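PDB 3WKY: prophenoloxidase b, which is the precursor of a crustacean phenoloxidase, a type 3 copper protein that probably hydroxylates monophenols and oxidises o-diphenols at a dicopper centre. Local coordinates for residues Y188-M193 with A231-E236; L238-K243 with V580-Q585; E443-T448 with E659-H664; P509-E514 with G587-F592. All blocks are in the same frame, centred on the assembly; numbering follows the deposited sequence.

Interaction 1 (Y188-M193 with A231-E236); sequences YWREDM and ARYNME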
# COMPACT_ATOMS: atom_id res chain seq x y z
N TYR A 188 26.91 -16.75 -17.16
CA TYR A 188 27.70 -17.63 -18.03
C TYR A 188 27.03 -19.00 -18.21
O TYR A 188 27.14 -19.63 -19.27
CB TYR A 188 29.14 -17.83 -17.50
CG TYR A 188 29.17 -18.65 -16.25
CD1 TYR A 188 29.03 -18.05 -15.01
CD2 TYR A 188 29.33 -20.04 -16.29
CE1 TYR A 188 29.04 -18.78 -13.87
CE2 TYR A 188 29.35 -20.78 -15.14
CZ TYR A 188 29.20 -20.14 -13.93
OH TYR A 188 29.21 -20.87 -12.77
N TRP A 189 26.34 -19.45 -17.17
CA TRP A 189 25.72 -20.77 -17.16
C TRP A 189 24.35 -20.70 -17.83
O TRP A 189 24.05 -21.50 -18.72
CB TRP A 189 25.63 -21.27 -15.72
CG TRP A 189 25.45 -22.77 -15.49
CD1 TRP A 189 26.45 -23.70 -15.34
CD2 TRP A 189 24.22 -23.48 -15.32
NE1 TRP A 189 25.91 -24.95 -15.10
CE2 TRP A 189 24.54 -24.84 -15.08
CE3 TRP A 189 22.86 -23.10 -15.33
CZ2 TRP A 189 23.55 -25.82 -14.88
CZ3 TRP A 189 21.89 -24.07 -15.13
CH2 TRP A 189 22.24 -25.41 -14.89
N ARG A 190 23.52 -19.74 -17.43
CA ARG A 190 22.21 -19.58 -18.05
C ARG A 190 22.30 -19.31 -19.56
O ARG A 190 21.45 -19.75 -20.33
CB ARG A 190 21.41 -18.44 -17.37
CG ARG A 190 20.99 -18.73 -15.92
CD ARG A 190 19.85 -17.76 -15.52
NE ARG A 190 20.31 -16.39 -15.76
CZ ARG A 190 20.85 -15.60 -14.83
NH1 ARG A 190 20.90 -16.00 -13.56
NH2 ARG A 190 21.29 -14.40 -15.16
N GLU A 191 23.34 -18.59 -19.97
CA GLU A 191 23.48 -18.19 -21.37
C GLU A 191 24.35 -19.16 -22.18
O GLU A 191 24.53 -18.98 -23.37
CB GLU A 191 24.01 -16.76 -21.45
CG GLU A 191 22.99 -15.73 -20.91
CD GLU A 191 23.53 -14.31 -20.79
OE1 GLU A 191 24.69 -14.06 -21.19
OE2 GLU A 191 22.79 -13.43 -20.28
N ASP A 192 24.84 -20.21 -21.52
CA ASP A 192 25.67 -21.22 -22.19
C ASP A 192 24.96 -21.72 -23.44
O ASP A 192 23.82 -22.19 -23.38
CB ASP A 192 25.95 -22.39 -21.24
CG ASP A 192 26.85 -23.46 -21.87
OD1 ASP A 192 26.39 -24.16 -22.80
OD2 ASP A 192 28.00 -23.62 -21.41
N MET A 193 25.61 -21.59 -24.60
CA MET A 193 24.91 -21.89 -25.85
C MET A 193 24.52 -23.37 -25.97
O MET A 193 23.49 -23.69 -26.57
CB MET A 193 25.72 -21.41 -27.07
CG MET A 193 27.04 -22.12 -27.29
SD MET A 193 27.86 -21.41 -28.75
CE MET A 193 27.94 -19.67 -28.28
N ALA A 231 17.95 -28.22 -10.21
CA ALA A 231 18.89 -28.68 -9.18
C ALA A 231 20.32 -28.26 -9.52
O ALA A 231 21.04 -27.74 -8.66
CB ALA A 231 18.81 -30.19 -9.01
N ARG A 232 20.73 -28.47 -10.77
CA ARG A 232 22.09 -28.12 -11.17
C ARG A 232 22.32 -26.61 -11.16
O ARG A 232 23.39 -26.14 -10.81
CB ARG A 232 22.44 -28.75 -12.52
CG ARG A 232 22.81 -30.25 -12.36
CD ARG A 232 22.88 -30.98 -13.68
NE ARG A 232 23.28 -32.37 -13.46
CZ ARG A 232 24.54 -32.79 -13.48
NH1 ARG A 232 25.53 -31.95 -13.72
NH2 ARG A 232 24.81 -34.08 -13.25
N TYR A 233 21.29 -25.86 -11.50
CA TYR A 233 21.38 -24.41 -11.41
C TYR A 233 21.67 -24.00 -9.98
O TYR A 233 22.54 -23.16 -9.73
CB TYR A 233 20.07 -23.81 -11.86
CG TYR A 233 20.00 -22.29 -11.86
CD1 TYR A 233 20.85 -21.53 -12.66
CD2 TYR A 233 19.04 -21.63 -11.09
CE1 TYR A 233 20.75 -20.12 -12.69
CE2 TYR A 233 18.93 -20.24 -11.11
CZ TYR A 233 19.79 -19.49 -11.91
OH TYR A 233 19.67 -18.12 -11.95
N ASN A 234 20.93 -24.58 -9.03
CA ASN A 234 21.18 -24.27 -7.63
C ASN A 234 22.58 -24.64 -7.17
O ASN A 234 23.15 -23.98 -6.31
CB ASN A 234 20.14 -24.92 -6.72
CG ASN A 234 18.90 -24.07 -6.56
OD1 ASN A 234 18.94 -22.83 -6.70
ND2 ASN A 234 17.78 -24.72 -6.23
N MET A 235 23.13 -25.73 -7.70
CA MET A 235 24.49 -26.09 -7.32
C MET A 235 25.47 -25.05 -7.83
O MET A 235 26.46 -24.74 -7.18
CB MET A 235 24.84 -27.49 -7.84
CG MET A 235 23.88 -28.52 -7.34
SD MET A 235 24.37 -30.21 -7.75
CE MET A 235 22.76 -30.95 -7.57
N GLU A 236 25.16 -24.50 -9.00
CA GLU A 236 25.98 -23.44 -9.54
C GLU A 236 25.84 -22.18 -8.67
O GLU A 236 26.83 -21.49 -8.38
CB GLU A 236 25.56 -23.19 -11.00
CG GLU A 236 26.65 -22.69 -11.91
CD GLU A 236 27.71 -23.73 -12.27
OE1 GLU A 236 27.61 -24.94 -11.89
OE2 GLU A 236 28.67 -23.32 -12.94
O HOH W 1 28.15 -26.71 -14.19

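Interaction 2 (L238-K243 with V580-Q585); sequences LSLNLK and VPRGTQ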
# COMPACT_ATOMS: atom_id res chain seq x y z
N LEU A 238 25.05 -22.00 -5.40
CA LEU A 238 25.81 -22.24 -4.17
C LEU A 238 27.32 -22.09 -4.40
O LEU A 238 28.03 -21.54 -3.55
CB LEU A 238 25.47 -23.62 -3.56
CG LEU A 238 24.05 -23.76 -3.01
CD1 LEU A 238 23.71 -25.22 -2.69
CD2 LEU A 238 23.85 -22.90 -1.76
N SER A 239 27.80 -22.55 -5.55
CA SER A 239 29.22 -22.41 -5.91
C SER A 239 29.65 -20.95 -5.98
O SER A 239 30.83 -20.64 -5.86
CB SER A 239 29.53 -23.08 -7.25
OG SER A 239 29.28 -24.47 -7.22
N LEU A 240 28.69 -20.06 -6.21
CA LEU A 240 28.98 -18.66 -6.45
C LEU A 240 28.60 -17.78 -5.25
O LEU A 240 28.57 -16.55 -5.36
CB LEU A 240 28.19 -18.21 -7.69
CG LEU A 240 28.68 -18.81 -9.01
CD1 LEU A 240 27.63 -18.66 -10.11
CD2 LEU A 240 29.95 -18.12 -9.42
N ASN A 241 28.31 -18.42 -4.11
CA ASN A 241 27.84 -17.69 -2.92
C ASN A 241 26.52 -16.95 -3.16
O ASN A 241 26.28 -15.91 -2.56
CB ASN A 241 28.91 -16.74 -2.37
CG ASN A 241 30.02 -17.48 -1.64
OD1 ASN A 241 29.76 -18.47 -0.97
ND2 ASN A 241 31.26 -17.00 -1.76
N LEU A 242 25.68 -17.50 -4.03
CA LEU A 242 24.32 -16.99 -4.20
C LEU A 242 23.34 -17.86 -3.42
O LEU A 242 23.61 -19.03 -3.17
CB LEU A 242 23.91 -16.99 -5.68
CG LEU A 242 24.67 -16.05 -6.60
CD1 LEU A 242 24.35 -16.39 -8.06
CD2 LEU A 242 24.31 -14.61 -6.30
N LYS A 243 22.20 -17.30 -3.03
CA LYS A 243 21.17 -18.11 -2.40
C LYS A 243 20.46 -18.92 -3.48
O LYS A 243 20.36 -18.47 -4.62
CB LYS A 243 20.15 -17.21 -1.69
CG LYS A 243 20.75 -16.44 -0.51
CD LYS A 243 19.84 -15.32 -0.03
CE LYS A 243 18.83 -15.80 1.00
NZ LYS A 243 17.83 -16.76 0.44
N VAL A 580 29.85 -31.14 -14.61
CA VAL A 580 30.31 -31.01 -13.24
C VAL A 580 29.91 -29.62 -12.74
O VAL A 580 30.21 -28.63 -13.41
CB VAL A 580 31.85 -31.19 -13.17
CG1 VAL A 580 32.40 -30.93 -11.75
CG2 VAL A 580 32.23 -32.61 -13.65
N PRO A 581 29.24 -29.54 -11.58
CA PRO A 581 28.96 -28.21 -11.01
C PRO A 581 30.26 -27.42 -10.81
O PRO A 581 31.30 -28.03 -10.59
CB PRO A 581 28.32 -28.54 -9.66
CG PRO A 581 27.65 -29.88 -9.88
CD PRO A 581 28.62 -30.63 -10.80
N ARG A 582 30.20 -26.10 -10.89
CA ARG A 582 31.39 -25.25 -10.82
C ARG A 582 32.27 -25.54 -9.60
O ARG A 582 33.50 -25.66 -9.73
CB ARG A 582 30.99 -23.77 -10.80
CG ARG A 582 32.15 -22.77 -10.72
CD ARG A 582 31.60 -21.39 -10.33
NE ARG A 582 32.60 -20.31 -10.30
CZ ARG A 582 33.34 -19.98 -9.24
NH1 ARG A 582 33.26 -20.67 -8.11
NH2 ARG A 582 34.19 -18.97 -9.31
N GLY A 583 31.65 -25.65 -8.43
CA GLY A 583 32.42 -25.78 -7.20
C GLY A 583 33.07 -24.46 -6.84
O GLY A 583 32.80 -23.42 -7.46
N THR A 584 33.94 -24.49 -5.83
CA THR A 584 34.51 -23.26 -5.28
C THR A 584 36.03 -23.30 -5.29
O THR A 584 36.64 -24.36 -5.44
CB THR A 584 34.07 -23.02 -3.82
OG1 THR A 584 34.56 -24.09 -2.99
CG2 THR A 584 32.54 -22.97 -3.71
N GLN A 585 36.65 -22.14 -5.10
CA GLN A 585 38.11 -22.08 -5.05
C GLN A 585 38.68 -22.91 -3.89
O GLN A 585 39.74 -23.53 -4.04
CB GLN A 585 38.55 -20.62 -4.94
CG GLN A 585 40.04 -20.42 -4.75
CD GLN A 585 40.44 -18.97 -4.95
OE1 GLN A 585 40.48 -18.18 -4.00
NE2 GLN A 585 40.73 -18.61 -6.20

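Interaction 3 (E443-T448 with E659-H664); sequences ENLLHT and EVTITH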
# COMPACT_ATOMS: atom_id res chain seq x y z
N GLU A 443 42.55 -38.39 -5.18
CA GLU A 443 41.31 -39.15 -5.32
C GLU A 443 40.11 -38.35 -4.83
O GLU A 443 40.22 -37.62 -3.84
CB GLU A 443 41.43 -40.42 -4.48
CG GLU A 443 40.64 -41.60 -4.99
CD GLU A 443 41.12 -42.91 -4.38
OE1 GLU A 443 40.37 -43.49 -3.57
OE2 GLU A 443 42.25 -43.34 -4.71
N ASN A 444 38.97 -38.50 -5.50
CA ASN A 444 37.70 -37.89 -5.10
C ASN A 444 37.67 -36.37 -5.19
O ASN A 444 36.87 -35.71 -4.51
CB ASN A 444 37.29 -38.37 -3.71
CG ASN A 444 37.23 -39.87 -3.63
OD1 ASN A 444 36.64 -40.52 -4.50
ND2 ASN A 444 37.85 -40.44 -2.60
N LEU A 445 38.53 -35.82 -6.04
CA LEU A 445 38.58 -34.39 -6.30
C LEU A 445 38.34 -34.12 -7.78
O LEU A 445 39.00 -34.70 -8.65
CB LEU A 445 39.94 -33.80 -5.88
CG LEU A 445 40.20 -32.32 -6.19
CD1 LEU A 445 39.25 -31.41 -5.42
CD2 LEU A 445 41.65 -31.94 -5.90
N LEU A 446 37.38 -33.24 -8.07
CA LEU A 446 37.08 -32.86 -9.45
C LEU A 446 37.33 -31.37 -9.62
O LEU A 446 37.21 -30.59 -8.66
CB LEU A 446 35.62 -33.17 -9.80
CG LEU A 446 35.19 -34.64 -9.68
CD1 LEU A 446 33.74 -34.81 -10.11
CD2 LEU A 446 36.09 -35.53 -10.52
N HIS A 447 37.71 -30.96 -10.83
CA HIS A 447 37.96 -29.54 -11.07
C HIS A 447 37.07 -28.97 -12.17
O HIS A 447 36.54 -29.70 -13.01
CB HIS A 447 39.42 -29.28 -11.45
CG HIS A 447 40.39 -29.49 -10.33
ND1 HIS A 447 41.10 -30.65 -10.16
CD2 HIS A 447 40.76 -28.67 -9.31
CE1 HIS A 447 41.87 -30.55 -9.09
NE2 HIS A 447 41.68 -29.36 -8.56
N THR A 448 36.91 -27.66 -12.14
CA THR A 448 36.26 -26.96 -13.24
C THR A 448 37.05 -25.71 -13.53
O THR A 448 37.82 -25.24 -12.69
CB THR A 448 34.78 -26.55 -12.97
OG1 THR A 448 34.73 -25.53 -11.97
CG2 THR A 448 33.94 -27.75 -12.55
N GLU A 659 31.55 -39.29 -1.08
CA GLU A 659 31.68 -37.85 -1.01
C GLU A 659 32.79 -37.41 -1.96
O GLU A 659 33.84 -38.05 -2.02
CB GLU A 659 32.02 -37.48 0.42
CG GLU A 659 31.63 -36.10 0.85
CD GLU A 659 31.76 -35.90 2.35
OE1 GLU A 659 32.84 -35.44 2.80
OE2 GLU A 659 30.79 -36.19 3.09
N VAL A 660 32.55 -36.35 -2.73
CA VAL A 660 33.61 -35.78 -3.56
C VAL A 660 33.75 -34.29 -3.29
O VAL A 660 32.82 -33.66 -2.76
CB VAL A 660 33.37 -36.01 -5.08
CG1 VAL A 660 33.20 -37.50 -5.37
CG2 VAL A 660 32.17 -35.22 -5.58
N THR A 661 34.91 -33.74 -3.63
CA THR A 661 35.14 -32.31 -3.53
C THR A 661 35.23 -31.77 -4.95
O THR A 661 35.83 -32.40 -5.82
CB THR A 661 36.44 -32.01 -2.76
OG1 THR A 661 36.32 -32.51 -1.43
CG2 THR A 661 36.73 -30.51 -2.71
N ILE A 662 34.61 -30.62 -5.21
CA ILE A 662 34.72 -29.99 -6.52
C ILE A 662 35.34 -28.61 -6.37
O ILE A 662 34.85 -27.79 -5.59
CB ILE A 662 33.34 -29.88 -7.24
CG1 ILE A 662 32.68 -31.25 -7.34
CG2 ILE A 662 33.51 -29.23 -8.62
CD1 ILE A 662 31.36 -31.26 -8.09
N THR A 663 36.41 -28.36 -7.12
CA THR A 663 37.20 -27.16 -6.94
C THR A 663 37.31 -26.39 -8.24
O THR A 663 37.77 -26.93 -9.25
CB THR A 663 38.61 -27.51 -6.42
OG1 THR A 663 38.50 -28.03 -5.09
CG2 THR A 663 39.52 -26.28 -6.41
N HIS A 664 36.87 -25.13 -8.24
CA HIS A 664 36.97 -24.29 -9.42
C HIS A 664 38.33 -23.62 -9.47
O HIS A 664 38.75 -23.00 -8.49
CB HIS A 664 35.86 -23.21 -9.43
CG HIS A 664 35.93 -22.30 -10.61
ND1 HIS A 664 35.59 -22.70 -11.88
CD2 HIS A 664 36.29 -21.00 -10.71
CE1 HIS A 664 35.75 -21.70 -12.72
NE2 HIS A 664 36.17 -20.65 -12.04

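Interaction 4 (P509-E514 with G587-F592); sequences PKFDEE and GMNFHF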
# COMPACT_ATOMS: atom_id res chain seq x y z
N PRO A 509 24.76 -31.15 -3.17
CA PRO A 509 25.67 -30.53 -2.20
C PRO A 509 25.40 -31.06 -0.79
O PRO A 509 24.26 -31.45 -0.47
CB PRO A 509 25.28 -29.04 -2.26
CG PRO A 509 24.56 -28.88 -3.56
CD PRO A 509 23.85 -30.18 -3.80
N LYS A 510 26.43 -31.09 0.05
CA LYS A 510 26.26 -31.55 1.41
C LYS A 510 25.67 -30.46 2.31
O LYS A 510 24.85 -30.74 3.20
CB LYS A 510 27.60 -32.05 1.97
CG LYS A 510 27.50 -32.65 3.37
CD LYS A 510 28.77 -33.43 3.72
CE LYS A 510 28.65 -34.08 5.10
NZ LYS A 510 29.88 -34.86 5.45
N PHE A 511 26.06 -29.21 2.06
CA PHE A 511 25.67 -28.09 2.92
C PHE A 511 24.81 -27.07 2.17
O PHE A 511 25.01 -26.86 0.97
CB PHE A 511 26.91 -27.39 3.46
CG PHE A 511 27.84 -28.32 4.20
CD1 PHE A 511 27.62 -28.62 5.54
CD2 PHE A 511 28.91 -28.91 3.54
CE1 PHE A 511 28.48 -29.49 6.21
CE2 PHE A 511 29.76 -29.78 4.21
CZ PHE A 511 29.54 -30.07 5.54
N ASP A 512 23.88 -26.46 2.88
CA ASP A 512 23.10 -25.36 2.30
C ASP A 512 23.87 -24.03 2.33
O ASP A 512 25.05 -24.00 2.66
CB ASP A 512 21.72 -25.22 2.97
CG ASP A 512 21.80 -24.81 4.43
OD1 ASP A 512 22.83 -24.25 4.88
OD2 ASP A 512 20.80 -25.02 5.15
N GLU A 513 23.18 -22.94 2.00
CA GLU A 513 23.83 -21.63 1.91
C GLU A 513 24.23 -21.08 3.28
O GLU A 513 25.03 -20.14 3.39
CB GLU A 513 22.91 -20.65 1.16
CG GLU A 513 21.61 -20.30 1.89
CD GLU A 513 20.49 -21.30 1.65
OE1 GLU A 513 20.75 -22.44 1.20
OE2 GLU A 513 19.32 -20.94 1.92
N GLU A 514 23.69 -21.67 4.34
CA GLU A 514 24.00 -21.22 5.69
C GLU A 514 25.11 -22.06 6.31
O GLU A 514 25.52 -21.80 7.45
CB GLU A 514 22.74 -21.27 6.57
CG GLU A 514 21.67 -20.24 6.14
CD GLU A 514 20.41 -20.31 6.98
OE1 GLU A 514 20.34 -21.13 7.92
OE2 GLU A 514 19.47 -19.54 6.69
N GLY A 587 37.17 -25.54 -2.57
CA GLY A 587 36.67 -26.90 -2.68
C GLY A 587 35.31 -27.04 -2.03
O GLY A 587 35.13 -26.73 -0.85
N MET A 588 34.34 -27.52 -2.79
CA MET A 588 32.97 -27.63 -2.29
C MET A 588 32.58 -29.10 -2.19
O MET A 588 32.82 -29.88 -3.11
CB MET A 588 32.03 -26.86 -3.23
CG MET A 588 30.56 -26.99 -2.94
SD MET A 588 29.71 -25.94 -4.16
CE MET A 588 28.00 -26.32 -3.78
N ASN A 589 31.96 -29.47 -1.07
CA ASN A 589 31.68 -30.88 -0.80
C ASN A 589 30.31 -31.35 -1.29
O ASN A 589 29.30 -30.71 -1.02
CB ASN A 589 31.83 -31.16 0.69
CG ASN A 589 33.18 -30.72 1.23
OD1 ASN A 589 33.25 -29.93 2.18
ND2 ASN A 589 34.24 -31.21 0.62
N PHE A 590 30.29 -32.49 -1.99
CA PHE A 590 29.06 -33.07 -2.53
C PHE A 590 28.87 -34.51 -2.10
O PHE A 590 29.83 -35.28 -2.01
CB PHE A 590 29.07 -33.04 -4.06
CG PHE A 590 28.96 -31.67 -4.66
CD1 PHE A 590 30.05 -30.82 -4.71
CD2 PHE A 590 27.75 -31.25 -5.23
CE1 PHE A 590 29.95 -29.56 -5.28
CE2 PHE A 590 27.64 -29.98 -5.80
CZ PHE A 590 28.75 -29.14 -5.82
N HIS A 591 27.61 -34.88 -1.85
CA HIS A 591 27.25 -36.28 -1.69
C HIS A 591 27.29 -36.95 -3.06
O HIS A 591 26.87 -36.37 -4.06
CB HIS A 591 25.83 -36.43 -1.16
CG HIS A 591 25.64 -35.95 0.25
ND1 HIS A 591 26.34 -36.47 1.32
CD2 HIS A 591 24.78 -35.03 0.76
CE1 HIS A 591 25.94 -35.87 2.43
NE2 HIS A 591 25.00 -35.00 2.12
N PHE A 592 27.76 -38.20 -3.09
CA PHE A 592 27.82 -39.00 -4.31
C PHE A 592 27.13 -40.31 -3.92
O PHE A 592 27.75 -41.23 -3.37
CB PHE A 592 29.30 -39.20 -4.69
CG PHE A 592 29.55 -39.79 -6.06
CD1 PHE A 592 29.66 -41.17 -6.23
CD2 PHE A 592 29.81 -38.97 -7.15
CE1 PHE A 592 29.94 -41.72 -7.48
CE2 PHE A 592 30.10 -39.51 -8.40
CZ PHE A 592 30.17 -40.89 -8.56
O HOH W 2 23.78 -33.17 3.82
O HOH W 3 28.27 -28.49 0.21

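Interaction 1 (Y188-M193 with A231-E236)
Glu236 CG rests on one face of the Trp189 indole, a CH-pi contact 3.8 Å from CG to the centroid of the five-membered ring and 21° off its normal. At the indole edge, in its plane, a water accepts from Trp189 NE1 and donates to Glu236 OE1. Tyr188 has Trp189 CB over one face and the carboxylate at its hydroxyl edge, where Tyr188 OH donates to the anti side of Glu236 OE2 over 2.5 Å. The bend of Glu236 at chi2 (71°) allows this division of labour, CG lying on the indole while the two carboxylate oxygens face different partners; OE1 probably also receives Arg582 N. The six-membered ring of Trp189 meets Tyr233 obliquely, planes 39° apart, with Trp189 CZ3 at the tyrosine's edge, 3.7 Å from Tyr233 CD1. Beyond it, Tyr233 OH lies in the guanidinium plane of Arg190 and accepts from Arg190 NH1 at 2.9 Å. Bonds from Arg190 NE to Arg389 O and from NH2 to Glu183 O further fix this buried group. Replacing Trp189 by an alanine would probably open a gap between the helices, leaving the bridging water without its NE1 donor and Tyr233 without its ring neighbour. Phe394 of helix 391-409 packs on the same indole, whose side chain is about 12 Å from the Cu2-O2 cluster. Helix 218-239 carries His226, and helix 193-205, which begins directly after the N-cap Asp192, carries His199 and His203 of the cluster pocket: the contact lies in the helical core around the dicopper site, as is typical of type 3 copper proteins.

Interaction 2 (L238-K243 with V580-Q585)
Arg582 makes the first substantial contact along 580-585, its aliphatic chain running extended past the side chains of Ser239 and Leu240. With CG opposite the backbone N (chi1 -180°), the chain crosses Leu240 at about a right angle, and Leu240 CD2 sits over one guanidinium face, 3.5 Å from Arg582 NE. In this conformer, one of two modelled, Arg582 NH1 donates to Gly583 O at 2.9 Å, tilted from the guanidinium plane; Ser239 O, though 3.3 Å from Arg582 NH1, is too poorly aligned to count as a second bond. Gly583 follows at a positive phi of 73°, a conformation that favours glycine, and its N donates to Ser239 OG over 2.9 Å with a bent N-H...O angle of 132°. The same hydroxyl also bonds Met235 O, one turn back in the helix, which fixes its rotation. Thr584 then lays its methyl CG2 3.6 Å from Ser239 O, while its backbone pairs with His664. Beyond Ser239, Asn241 is the C-prime residue of a Schellman motif, and its ND2 bonds Asp309 O of the second subunit. A Schellman-terminated helix of the copper-containing domain is thus seated against a loop of the Ig-like domain, an interdomain junction of the hemocyanin fold.

Interaction 3 (E443-T448 with E659-H664)
Thr448 and His664 are brought together by their first torsions: in the conformer described, one of two modelled, Thr448 OG1 stands between its own backbone N and carbonyl carbon (chi1 69°), and the His664 imidazole swings opposite its backbone N (chi1 179°). The side chains cross at about a right angle, and His664 ND1 donates to Thr448 OG1 at 3.0 Å, the oxygen lying in the ring plane. Thr448 OG1 also bonds Arg582 O, so two partners grip it. On the other face of the sheet, Leu445 sends CD1 across to Thr661 CG2, 3.8 Å away, and His447 lies beside Thr663, pointing the same way. Leu446 and Ile662 share the face of Thr448, with Leu446 CB 4.3 Å from Ile662 CG1.

The backbones form a parallel ladder, strand directions 25° apart. Asn444 O receives Thr661 N at 2.9 Å, Thr661 O receives Leu446 N at 2.9 Å, and Leu446 O receives Thr663 N at 2.8 Å; the last rung, Thr448 N to Thr663 O, is longer at 3.1 Å. A phenylalanine in place of His664 would probably leave Thr448 OG1 without its ring donor, relying on Arg582 O. The ladder joins strands 445-456 and 655-664 within the Ig-like domain's mixed sheet. Three nearly straight backbone bonds and a more tilted fourth set the register, while the side-chain bond, in this conformer, appears to tie both strands to the loop holding Arg582.

Interaction 4 (P509-E514 with G587-F592)
Pro509 meets Phe590 where strands 501-509 and 588-598 of the Ig-like domain's sheet form an antiparallel, non-hydrogen-bonded pair, CA to CA 4.2 Å. The two rings cross obliquely, Pro509 CG approaching Phe590 CE2, and Met588 adds its terminal methyl, CE lying 4.1 Å from Pro509 CB. This apolar patch abuts helix 218-239: Leu238 and Met235 touch Met588 and Phe590, respectively.

The next pair is set at about a right angle. Lys510 places CB over one face of the His591 imidazole, a CH-pi contact 4.2 Å from Lys510 CB to the ring centroid and 21° off its normal. With CG opposite the backbone N (chi1 -176°) and every later torsion extended, the lysine continues past the ring, and its NZ makes a salt bridge with Glu659 on strand 655-664. In the ring plane of His591, a water stands 2.8 Å from His591 NE2 and donates to Lys510 O.

Phe511 and Asn589 lie side by side, pointing the same way, with ring and amide planes 65° apart. Asn589 OD1, in the conformer described, sits at the ring edge, while Lys510 CG covers one ring face; Ser641 of the second subunit also packs on Phe511. Asn589 O accepts Lys510 N at 3.1 Å and a hydrogen from a second water, which in turn accepts from Phe511 N. Farther along the loop, Asp512 OD1 accepts from Glu514 N in an Asx turn. Pro509 O, by contrast, is buried without any modelled polar partner, the nearest atom of 587-592 to it being His591 CD2, 3.8 Å away.

Overall arrangement
Interaction 1 is the most deeply buried, its centre about 10 Å from that of the chain; the centres of the other three lie about 20 to 24 Å out, and these contacts are partly buried. Helix 218-239 serves both 1 and 2, whose centres are 10 Å apart. Aromatic and charged side chains dominate interaction 1, whereas interaction 3 relies on a backbone ladder. Interactions 3 and 4 share one sheet, its strands 655-664 and 588-598 being neighbours, joined by a probable Ile662 N to Met588 O bond. The loop of interaction 2 packs the Ig-like domain against the copper-containing domain, while interaction 4 combines waters with apolar contacts.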